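Local coordinates for protein putative SnoaL-like polyketide cyclase (Shewanella denitrificans, PDB 3LZA) that is of unproven function but probably acts on a small molecule, perhaps as a polyketide cyclase, within an NTF2-like cone, at residues T112-P117 with R121-V126; L12-I17 with E72-T77; K30-D35 with R51-F56. All coordinates share one frame; numbering follows the deposited sequence.

Contact 1 (T112-P117 with R121-V126); sequences TLKFDP and RLTEQV
Lys114 and Thr123 meet where two antiparallel strands slip out of step. The carbonyl of Lys114 is gripped twice: Thr123 N donates to Lys114 O at 2.7 Å, and Glu124 N adds a weak bond to the same oxygen. In return, Lys114 N bonds Glu124 O at 2.9 Å. On the side-chain level, the lysine runs straight to CD and then bends (chi3 65°), which lays CE 3.8 Å from CG2 of Thr123 and leaves the ammonium alongside Glu124. The opposite charges do not touch; a water fills the distance, accepting from Lys114 NZ and donating a hydrogen bond to Glu124 OE1, with the water oxygen 2.6 Å from OE1.

Two residues back, Thr112 pairs with Val126 through both N-H...O bonds of a hydrogen-bonded pair. A chi1 of 69° tucks OG1 over the threonine's own backbone, on the side of Val126, with CB of the valine 3.5 Å from OG1. From there the hydroxyl joins a second water that donates to Glu124 O, so this carbonyl serves both Lys114 N and the water. Thr112 also packs on Leu128 of the second subunit.

On the face that carries Leu113 and Gln125, the two side chains run side by side, CD2 of Leu113 lying 3.5 Å from CG of Gln125, whose amide oxygen reaches on to the hydroxyl of Tyr16. Beyond the slip, CD1 of Leu122 sits over one face of the Phe115 ring in a CH-pi contact, 4.3 Å from its centroid, while Asp116 N bonds Arg121 O at 2.9 Å. With Thr123 and Glu124 both facing Lys114, this is a classic beta bulge in the hairpin of strands 102-115 and 122-129, part of the curved sheet of the NTF2-like fold.

Contact 2 (L12-I17 with E72-T77); sequences LALGYI and EHMFNT
A single selenomethionine, Met74, spans the distance between strand and helix to reach Leu14 and Ala13, with not one hydrogen bond between the two segments; even the closest pair of CA atoms, those of Ala13 and Met74, is 9.7 Å apart. The setting is the NTF2-like alpha+beta fold, in which helix 8-21 packs against a strongly curved sheet, and Met74 reaches from strand 66-77, an edge strand of that sheet within the chain. With chi1 at 67° the selenomethionine chain starts out over its own backbone, and the bend at chi3 (-85°) swings the terminal methyl toward the helix. Met74 is modelled in two conformers, so these contacts belong to one of them.

Leu14 comes in across the selenoether. Its CD2 lies 3.7 Å from SE of Met74, and CG of Leu14 is 4.0 Å from the methyl CE. A glycine at Leu14 would probably leave SE without its main apolar neighbour on the helix and let the flexible end of Met74 swing. Around the pair, Met74 also packs on Met83, Arg6 and Gln10, while Asn76 OD1 accepts a bond from Gln10 NE2, a polar tie between the same helix and strand. His73, the next residue back along the strand, instead bonds Asp130 of the second subunit. The looser touch is at Ala13, whose CB points at the strand and stops 4.4 Å from CE of Met74.

Contact 3 (K30-D35 with R51-F56); sequences KYYNRD and RSIIAF
The phenol ring of Tyr32 is met by Ile53 over one face and by Ile54 at its edge. CD1 of Ile53 hangs almost straight above the ring, 4.3 Å from its centroid and 12° off the normal, in a CH-pi contact. The other branch of Ile53 presses on the same face further out: CG2 comes within 3.4 Å of CZ of Tyr32 and equally near its OH, a tight fit for a methyl. Chi1 of -71° sends CG1 beside the isoleucine's own N and turns CG2 to the side from which the phenol end comes. Ile54 approaches differently, its CD1 near the ring plane and 3.9 Å from CE2 of Tyr32.

In this SnoaL-like domain the contact seats helix 50-61 on the loop that leads from helix 25-29 into strand 37-40; Ile54 also touches Tyr25 and Leu28, and Tyr32 also rests on Thr50 and Leu57. The buried hydroxyl of Tyr32 is satisfied by a hydrogen bond with the hydroxyl of Tyr16. Just past the ring the loop is shaped by an Asx turn, in which Asp35 N donates to Asn33 OD1 at 2.7 Å, in the carbonyl plane.

In the fold
Contacts 1 and 2 have centres about 11 Å apart, contacts 1 and 3 about 12 Å, and contacts 2 and 3 about 19 Å, so the hairpin of contact 1 lies nearest to both others. Along the chain the helix segment 12-17 comes first, both halves of contact 3 follow before 72-77, and contact 1 comes last. Contacts 1 and 2 reach the same curved sheet. The Tyr16 hydroxyl links the three contacts, and contacts 1 and 3 are further tied by Leu122 N to Tyr31 O and Arg121 NH1 to Tyr32 O. In NTF2-like proteins a helix-covered, curved sheet commonly encloses a ligand pocket; whether this one does is not established.

Contact 1 (T112-P117 with R121-V126)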
loop_
_atom_site.group_PDB
_atom_site.type_symbol
_atom_site.label_atom_id
_atom_site.label_comp_id
_atom_site.label_asym_id
_atom_site.label_seq_id
_atom_site.Cartn_x
_atom_site.Cartn_y
_atom_site.Cartn_z
ATOM N N THR A 112 2.685 -5.040 -2.462
ATOM C CA THR A 112 1.754 -5.641 -3.425
ATOM C C THR A 112 2.498 -6.555 -4.390
ATOM O O THR A 112 3.642 -6.277 -4.752
ATOM C CB THR A 112 0.936 -4.562 -4.232
ATOM O OG1 THR A 112 1.789 -3.851 -5.132
ATOM C CG2 THR A 112 0.299 -3.557 -3.243
ATOM N N LEU A 113 1.848 -7.659 -4.755
ATOM C CA LEU A 113 2.308 -8.576 -5.746
ATOM C C LEU A 113 1.221 -8.724 -6.801
ATOM O O LEU A 113 0.067 -8.945 -6.480
ATOM C CB LEU A 113 2.682 -9.924 -5.098
ATOM C CG LEU A 113 3.738 -9.914 -3.986
ATOM C CD1 LEU A 113 3.836 -11.301 -3.311
ATOM C CD2 LEU A 113 5.128 -9.501 -4.500
ATOM N N LYS A 114 1.593 -8.563 -8.063
ATOM C CA LYS A 114 0.695 -8.800 -9.156
ATOM C C LYS A 114 1.258 -9.903 -10.033
ATOM O O LYS A 114 2.310 -9.721 -10.666
ATOM C CB LYS A 114 0.464 -7.510 -9.962
ATOM C CG LYS A 114 -0.451 -7.728 -11.184
ATOM C CD LYS A 114 -0.809 -6.430 -11.863
ATOM C CE LYS A 114 0.384 -5.746 -12.471
ATOM N NZ LYS A 114 -0.057 -4.588 -13.330
ATOM N N PHE A 115 0.545 -11.031 -10.076
ATOM C CA PHE A 115 0.924 -12.185 -10.874
ATOM C C PHE A 115 0.146 -12.216 -12.174
ATOM O O PHE A 115 -0.935 -11.641 -12.261
ATOM C CB PHE A 115 0.645 -13.475 -10.090
ATOM C CG PHE A 115 1.408 -13.563 -8.814
ATOM C CD1 PHE A 115 2.715 -14.054 -8.797
ATOM C CD2 PHE A 115 0.847 -13.113 -7.634
ATOM C CE1 PHE A 115 3.442 -14.096 -7.614
ATOM C CE2 PHE A 115 1.578 -13.156 -6.443
ATOM C CZ PHE A 115 2.869 -13.647 -6.437
ATOM N N ASP A 116 0.734 -12.818 -13.199
ATOM C CA ASP A 116 0.025 -13.106 -14.423
ATOM C C ASP A 116 -0.777 -14.385 -14.129
ATOM O O ASP A 116 -0.179 -15.416 -13.799
ATOM C CB ASP A 116 1.045 -13.267 -15.568
ATOM C CG ASP A 116 0.420 -13.749 -16.870
ATOM O OD1 ASP A 116 -0.682 -14.321 -16.856
ATOM O OD2 ASP A 116 1.060 -13.576 -17.933
ATOM N N PRO A 117 -2.119 -14.328 -14.245
ATOM C CA PRO A 117 -2.873 -15.510 -13.782
ATOM C C PRO A 117 -2.719 -16.728 -14.676
ATOM O O PRO A 117 -3.059 -17.841 -14.264
ATOM C CB PRO A 117 -4.337 -15.026 -13.746
ATOM C CG PRO A 117 -4.409 -13.859 -14.708
ATOM C CD PRO A 117 -3.001 -13.238 -14.707
ATOM N N ARG A 121 3.597 -16.259 -12.833
ATOM C CA ARG A 121 4.831 -15.503 -12.622
ATOM C C ARG A 121 4.506 -14.067 -12.214
ATOM O O ARG A 121 3.443 -13.522 -12.562
ATOM C CB ARG A 121 5.686 -15.500 -13.894
ATOM C CG ARG A 121 5.986 -16.893 -14.464
ATOM C CD ARG A 121 7.482 -17.165 -14.542
ATOM N NE ARG A 121 7.784 -18.508 -15.036
ATOM C CZ ARG A 121 8.953 -19.146 -14.896
ATOM N NH1 ARG A 121 9.972 -18.594 -14.244
ATOM N NH2 ARG A 121 9.109 -20.375 -15.405
ATOM N N LEU A 122 5.437 -13.450 -11.485
ATOM C CA LEU A 122 5.277 -12.077 -11.008
ATOM C C LEU A 122 5.439 -11.037 -12.128
ATOM O O LEU A 122 6.421 -11.059 -12.886
ATOM C CB LEU A 122 6.309 -11.792 -9.908
ATOM C CG LEU A 122 6.146 -10.428 -9.279
ATOM C CD1 LEU A 122 5.074 -10.512 -8.181
ATOM C CD2 LEU A 122 7.506 -9.936 -8.752
ATOM N N THR A 123 4.472 -10.127 -12.255
ATOM C CA THR A 123 4.558 -9.031 -13.215
ATOM C C THR A 123 5.247 -7.861 -12.499
ATOM O O THR A 123 6.235 -7.282 -12.985
ATOM C CB THR A 123 3.174 -8.620 -13.696
ATOM O OG1 THR A 123 2.692 -9.654 -14.562
ATOM C CG2 THR A 123 3.238 -7.283 -14.433
ATOM N N GLU A 124 4.742 -7.553 -11.301
ATOM C CA GLU A 124 5.288 -6.429 -10.503
ATOM C C GLU A 124 5.087 -6.673 -9.007
ATOM O O GLU A 124 3.992 -7.069 -8.588
ATOM C CB GLU A 124 4.586 -5.130 -10.876
ATOM C CG GLU A 124 5.201 -3.852 -10.205
ATOM C CD GLU A 124 4.503 -2.527 -10.526
ATOM O OE1 GLU A 124 3.314 -2.500 -10.934
ATOM O OE2 GLU A 124 5.152 -1.480 -10.322
ATOM N N GLN A 125 6.136 -6.407 -8.242
ATOM C CA GLN A 125 6.107 -6.276 -6.802
ATOM C C GLN A 125 6.321 -4.794 -6.500
ATOM O O GLN A 125 7.229 -4.187 -7.072
ATOM C CB GLN A 125 7.229 -7.082 -6.123
ATOM C CG GLN A 125 7.304 -6.817 -4.627
ATOM C CD GLN A 125 8.248 -7.728 -3.834
ATOM O OE1 GLN A 125 8.742 -8.716 -4.348
ATOM N NE2 GLN A 125 8.472 -7.399 -2.544
ATOM N N VAL A 126 5.494 -4.237 -5.618
ATOM C CA VAL A 126 5.669 -2.863 -5.164
ATOM C C VAL A 126 5.786 -2.838 -3.639
ATOM O O VAL A 126 4.914 -3.331 -2.918
ATOM C CB VAL A 126 4.595 -1.872 -5.624
ATOM C CG1 VAL A 126 5.067 -0.434 -5.206
ATOM C CG2 VAL A 126 4.408 -1.933 -7.161
HETATM O O HOH W 1 2.023 -5.094 -7.550
HETATM O O HOH W 2 2.656 -3.300 -13.332
#

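Contact 2 (L12-I17 with E72-T77)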
loop_
_atom_site.group_PDB
_atom_site.type_symbol
_atom_site.label_atom_id
_atom_site.label_comp_id
_atom_site.label_asym_id
_atom_site.label_seq_id
_atom_site.Cartn_x
_atom_site.Cartn_y
_atom_site.Cartn_z
ATOM N N LEU A 12 -0.392 -18.221 -3.771
ATOM C CA LEU A 12 0.746 -17.844 -4.654
ATOM C C LEU A 12 1.625 -16.821 -3.991
ATOM O O LEU A 12 2.850 -16.947 -3.979
ATOM C CB LEU A 12 0.279 -17.228 -5.981
ATOM C CG LEU A 12 0.096 -18.137 -7.181
ATOM C CD1 LEU A 12 -0.262 -17.308 -8.416
ATOM C CD2 LEU A 12 1.367 -18.964 -7.406
ATOM N N ALA A 13 1.006 -15.775 -3.432
ATOM C CA ALA A 13 1.753 -14.701 -2.767
ATOM C C ALA A 13 2.514 -15.172 -1.535
ATOM O O ALA A 13 3.657 -14.729 -1.301
ATOM C CB ALA A 13 0.845 -13.556 -2.391
ATOM N N LEU A 14 1.918 -16.059 -0.750
ATOM C CA LEU A 14 2.622 -16.595 0.443
ATOM C C LEU A 14 3.821 -17.474 0.081
ATOM O O LEU A 14 4.862 -17.436 0.780
ATOM C CB LEU A 14 1.660 -17.345 1.385
ATOM C CG LEU A 14 0.664 -16.487 2.187
ATOM C CD1 LEU A 14 -0.260 -17.343 3.065
ATOM C CD2 LEU A 14 1.365 -15.394 3.027
ATOM N N GLY A 15 3.677 -18.200 -1.024
ATOM C CA GLY A 15 4.749 -19.070 -1.555
ATOM C C GLY A 15 5.942 -18.247 -1.983
ATOM O O GLY A 15 7.099 -18.625 -1.763
ATOM N N TYR A 16 5.635 -17.120 -2.614
ATOM C CA TYR A 16 6.631 -16.155 -3.068
ATOM C C TYR A 16 7.339 -15.519 -1.902
ATOM O O TYR A 16 8.567 -15.544 -1.836
ATOM C CB TYR A 16 5.931 -15.095 -3.950
ATOM C CG TYR A 16 6.827 -13.986 -4.409
ATOM C CD1 TYR A 16 7.024 -12.884 -3.619
ATOM C CD2 TYR A 16 7.489 -14.044 -5.638
ATOM C CE1 TYR A 16 7.833 -11.868 -4.018
ATOM C CE2 TYR A 16 8.321 -13.026 -6.056
ATOM C CZ TYR A 16 8.517 -11.942 -5.247
ATOM O OH TYR A 16 9.330 -10.880 -5.634
ATOM N N ILE A 17 6.572 -15.042 -0.912
ATOM C CA ILE A 17 7.158 -14.442 0.300
ATOM C C ILE A 17 7.972 -15.490 1.113
ATOM O O ILE A 17 8.989 -15.196 1.696
ATOM C CB ILE A 17 6.046 -13.790 1.172
ATOM C CG1 ILE A 17 5.477 -12.548 0.454
ATOM C CG2 ILE A 17 6.528 -13.484 2.581
ATOM C CD1 ILE A 17 6.454 -11.443 0.245
ATOM N N GLU A 72 0.190 -8.742 9.023
ATOM C CA GLU A 72 -0.952 -8.402 9.903
ATOM C C GLU A 72 -2.256 -8.695 9.177
ATOM O O GLU A 72 -3.212 -9.193 9.781
ATOM C CB GLU A 72 -0.913 -6.924 10.296
ATOM C CG GLU A 72 0.297 -6.554 11.098
ATOM C CD GLU A 72 0.278 -5.104 11.586
ATOM O OE1 GLU A 72 -0.690 -4.721 12.280
ATOM O OE2 GLU A 72 1.235 -4.354 11.287
ATOM N N HIS A 73 -2.267 -8.402 7.880
ATOM C CA HIS A 73 -3.450 -8.577 7.066
ATOM C C HIS A 73 -3.059 -8.694 5.589
ATOM O O HIS A 73 -2.151 -8.003 5.118
ATOM C CB HIS A 73 -4.426 -7.406 7.243
ATOM C CG HIS A 73 -5.739 -7.623 6.538
ATOM N ND1 HIS A 73 -6.465 -8.793 6.659
ATOM C CD2 HIS A 73 -6.426 -6.844 5.667
ATOM C CE1 HIS A 73 -7.557 -8.706 5.919
ATOM N NE2 HIS A 73 -7.556 -7.537 5.301
HETATM N N MSE A 74 -3.802 -9.531 4.864
HETATM C CA MSE A 74 -3.641 -9.613 3.418
HETATM C C MSE A 74 -4.961 -9.811 2.759
HETATM O O MSE A 74 -5.905 -10.366 3.374
HETATM C CB MSE A 74 -2.675 -10.734 3.019
HETATM C CG MSE A 74 -3.162 -12.106 3.300
HETATM SE SE MSE A 74 -1.667 -13.265 3.027
HETATM C CE MSE A 74 -1.831 -13.533 1.097
ATOM N N PHE A 75 -5.049 -9.315 1.520
ATOM C CA PHE A 75 -6.252 -9.419 0.709
ATOM C C PHE A 75 -5.938 -9.356 -0.764
ATOM O O PHE A 75 -4.821 -9.057 -1.119
ATOM C CB PHE A 75 -7.276 -8.321 1.069
ATOM C CG PHE A 75 -6.753 -6.910 1.040
ATOM C CD1 PHE A 75 -6.126 -6.332 2.138
ATOM C CD2 PHE A 75 -6.967 -6.115 -0.073
ATOM C CE1 PHE A 75 -5.730 -4.977 2.099
ATOM C CE2 PHE A 75 -6.560 -4.797 -0.120
ATOM C CZ PHE A 75 -5.946 -4.232 0.974
ATOM N N ASN A 76 -6.915 -9.679 -1.632
ATOM C CA ASN A 76 -6.665 -9.563 -3.070
ATOM C C ASN A 76 -7.887 -9.170 -3.868
ATOM O O ASN A 76 -9.045 -9.401 -3.457
ATOM C CB ASN A 76 -6.109 -10.885 -3.642
ATOM C CG ASN A 76 -7.150 -11.991 -3.665
ATOM O OD1 ASN A 76 -7.565 -12.489 -2.618
ATOM N ND2 ASN A 76 -7.634 -12.342 -4.866
ATOM N N THR A 77 -7.609 -8.600 -5.031
ATOM C CA THR A 77 -8.591 -8.439 -6.099
ATOM C C THR A 77 -7.965 -9.091 -7.330
ATOM O O THR A 77 -6.944 -8.623 -7.835
ATOM C CB THR A 77 -8.965 -6.966 -6.392
ATOM O OG1 THR A 77 -9.688 -6.424 -5.278
ATOM C CG2 THR A 77 -9.823 -6.880 -7.689
#

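Contact 3 (K30-D35 with R51-F56)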
loop_
_atom_site.group_PDB
_atom_site.type_symbol
_atom_site.label_atom_id
_atom_site.label_comp_id
_atom_site.label_asym_id
_atom_site.label_seq_id
_atom_site.Cartn_x
_atom_site.Cartn_y
_atom_site.Cartn_z
ATOM N N LYS A 30 11.662 -19.362 -9.882
ATOM C CA LYS A 30 10.452 -19.869 -10.565
ATOM C C LYS A 30 9.322 -18.831 -10.752
ATOM O O LYS A 30 8.472 -18.978 -11.670
ATOM C CB LYS A 30 9.823 -21.093 -9.835
ATOM C CG LYS A 30 10.704 -22.327 -9.583
ATOM C CD LYS A 30 11.572 -22.753 -10.765
ATOM C CE LYS A 30 12.504 -23.920 -10.377
ATOM N NZ LYS A 30 13.887 -23.417 -9.982
ATOM N N TYR A 31 9.270 -17.819 -9.887
ATOM C CA TYR A 31 8.239 -16.776 -9.994
ATOM C C TYR A 31 8.584 -15.629 -10.927
ATOM O O TYR A 31 7.713 -14.820 -11.224
ATOM C CB TYR A 31 7.912 -16.191 -8.623
ATOM C CG TYR A 31 7.268 -17.168 -7.677
ATOM C CD1 TYR A 31 5.880 -17.352 -7.660
ATOM C CD2 TYR A 31 8.033 -17.888 -6.791
ATOM C CE1 TYR A 31 5.286 -18.246 -6.743
ATOM C CE2 TYR A 31 7.463 -18.796 -5.881
ATOM C CZ TYR A 31 6.092 -18.969 -5.870
ATOM O OH TYR A 31 5.563 -19.843 -4.959
ATOM N N TYR A 32 9.849 -15.506 -11.318
ATOM C CA TYR A 32 10.302 -14.428 -12.179
ATOM C C TYR A 32 10.518 -14.813 -13.643
ATOM O O TYR A 32 10.955 -15.931 -13.980
ATOM C CB TYR A 32 11.631 -13.835 -11.671
ATOM C CG TYR A 32 11.668 -13.314 -10.260
ATOM C CD1 TYR A 32 10.651 -12.521 -9.754
ATOM C CD2 TYR A 32 12.802 -13.515 -9.464
ATOM C CE1 TYR A 32 10.693 -12.030 -8.476
ATOM C CE2 TYR A 32 12.863 -13.027 -8.169
ATOM C CZ TYR A 32 11.807 -12.258 -7.676
ATOM O OH TYR A 32 11.860 -11.752 -6.383
ATOM N N ASN A 33 10.202 -13.862 -14.521
ATOM C CA ASN A 33 10.628 -13.891 -15.924
ATOM C C ASN A 33 11.522 -12.663 -16.214
ATOM O O ASN A 33 11.807 -11.889 -15.317
ATOM C CB ASN A 33 9.418 -13.894 -16.841
ATOM C CG ASN A 33 8.498 -12.703 -16.603
ATOM O OD1 ASN A 33 8.909 -11.545 -16.707
ATOM N ND2 ASN A 33 7.232 -12.986 -16.286
ATOM N N ARG A 34 11.964 -12.502 -17.454
ATOM C CA ARG A 34 12.817 -11.358 -17.824
ATOM C C ARG A 34 12.154 -9.981 -17.624
ATOM O O ARG A 34 12.839 -8.986 -17.546
ATOM C CB ARG A 34 13.283 -11.493 -19.302
ATOM C CG ARG A 34 12.161 -11.115 -20.311
ATOM C CD ARG A 34 12.614 -10.950 -21.750
ATOM N NE ARG A 34 13.295 -12.144 -22.236
ATOM C CZ ARG A 34 12.701 -13.229 -22.763
ATOM N NH1 ARG A 34 11.372 -13.313 -22.864
ATOM N NH2 ARG A 34 13.452 -14.239 -23.208
ATOM N N ASP A 35 10.830 -9.928 -17.562
ATOM C CA ASP A 35 10.090 -8.671 -17.472
ATOM C C ASP A 35 9.542 -8.353 -16.087
ATOM O O ASP A 35 8.861 -7.343 -15.916
ATOM C CB ASP A 35 8.975 -8.717 -18.478
ATOM C CG ASP A 35 9.510 -8.976 -19.874
ATOM O OD1 ASP A 35 10.580 -8.377 -20.190
ATOM O OD2 ASP A 35 8.920 -9.796 -20.590
ATOM N N ARG A 51 17.504 -12.419 -13.368
ATOM C CA ARG A 51 18.915 -12.285 -13.027
ATOM C C ARG A 51 19.237 -11.034 -12.177
ATOM O O ARG A 51 20.008 -11.128 -11.237
ATOM C CB ARG A 51 19.743 -12.303 -14.289
ATOM C CG ARG A 51 19.812 -13.662 -14.975
ATOM C CD ARG A 51 20.883 -13.669 -16.040
ATOM N NE ARG A 51 20.999 -14.951 -16.738
ATOM C CZ ARG A 51 22.027 -15.315 -17.507
ATOM N NH1 ARG A 51 23.076 -14.502 -17.712
ATOM N NH2 ARG A 51 22.005 -16.510 -18.088
ATOM N N SER A 52 18.683 -9.876 -12.523
ATOM C CA SER A 52 18.989 -8.643 -11.772
ATOM C C SER A 52 18.363 -8.651 -10.394
ATOM O O SER A 52 18.965 -8.120 -9.460
ATOM C CB SER A 52 18.502 -7.386 -12.506
ATOM O OG SER A 52 19.206 -7.254 -13.749
ATOM N N ILE A 53 17.167 -9.245 -10.269
ATOM C CA ILE A 53 16.426 -9.214 -8.973
ATOM C C ILE A 53 17.150 -10.176 -8.019
ATOM O O ILE A 53 17.429 -9.824 -6.851
ATOM C CB ILE A 53 14.949 -9.613 -9.134
ATOM C CG1 ILE A 53 14.174 -8.515 -9.870
ATOM C CG2 ILE A 53 14.295 -9.879 -7.778
ATOM C CD1 ILE A 53 12.761 -8.867 -10.378
ATOM N N ILE A 54 17.431 -11.384 -8.503
ATOM C CA ILE A 54 18.143 -12.375 -7.700
ATOM C C ILE A 54 19.495 -11.861 -7.252
ATOM O O ILE A 54 19.848 -12.030 -6.085
ATOM C CB ILE A 54 18.250 -13.735 -8.395
ATOM C CG1 ILE A 54 16.858 -14.352 -8.591
ATOM C CG2 ILE A 54 19.167 -14.686 -7.605
ATOM C CD1 ILE A 54 16.208 -14.845 -7.371
ATOM N N ALA A 55 20.260 -11.270 -8.165
ATOM C CA ALA A 55 21.583 -10.713 -7.863
ATOM C C ALA A 55 21.519 -9.631 -6.777
ATOM O O ALA A 55 22.405 -9.571 -5.921
ATOM C CB ALA A 55 22.302 -10.197 -9.165
ATOM N N PHE A 56 20.479 -8.799 -6.793
ATOM C CA PHE A 56 20.273 -7.759 -5.782
ATOM C C PHE A 56 19.941 -8.358 -4.413
ATOM O O PHE A 56 20.443 -7.911 -3.405
ATOM C CB PHE A 56 19.184 -6.746 -6.254
ATOM C CG PHE A 56 18.654 -5.851 -5.152
ATOM C CD1 PHE A 56 19.441 -4.820 -4.639
ATOM C CD2 PHE A 56 17.381 -6.018 -4.661
ATOM C CE1 PHE A 56 18.929 -3.976 -3.623
ATOM C CE2 PHE A 56 16.881 -5.194 -3.660
ATOM C CZ PHE A 56 17.679 -4.176 -3.144
#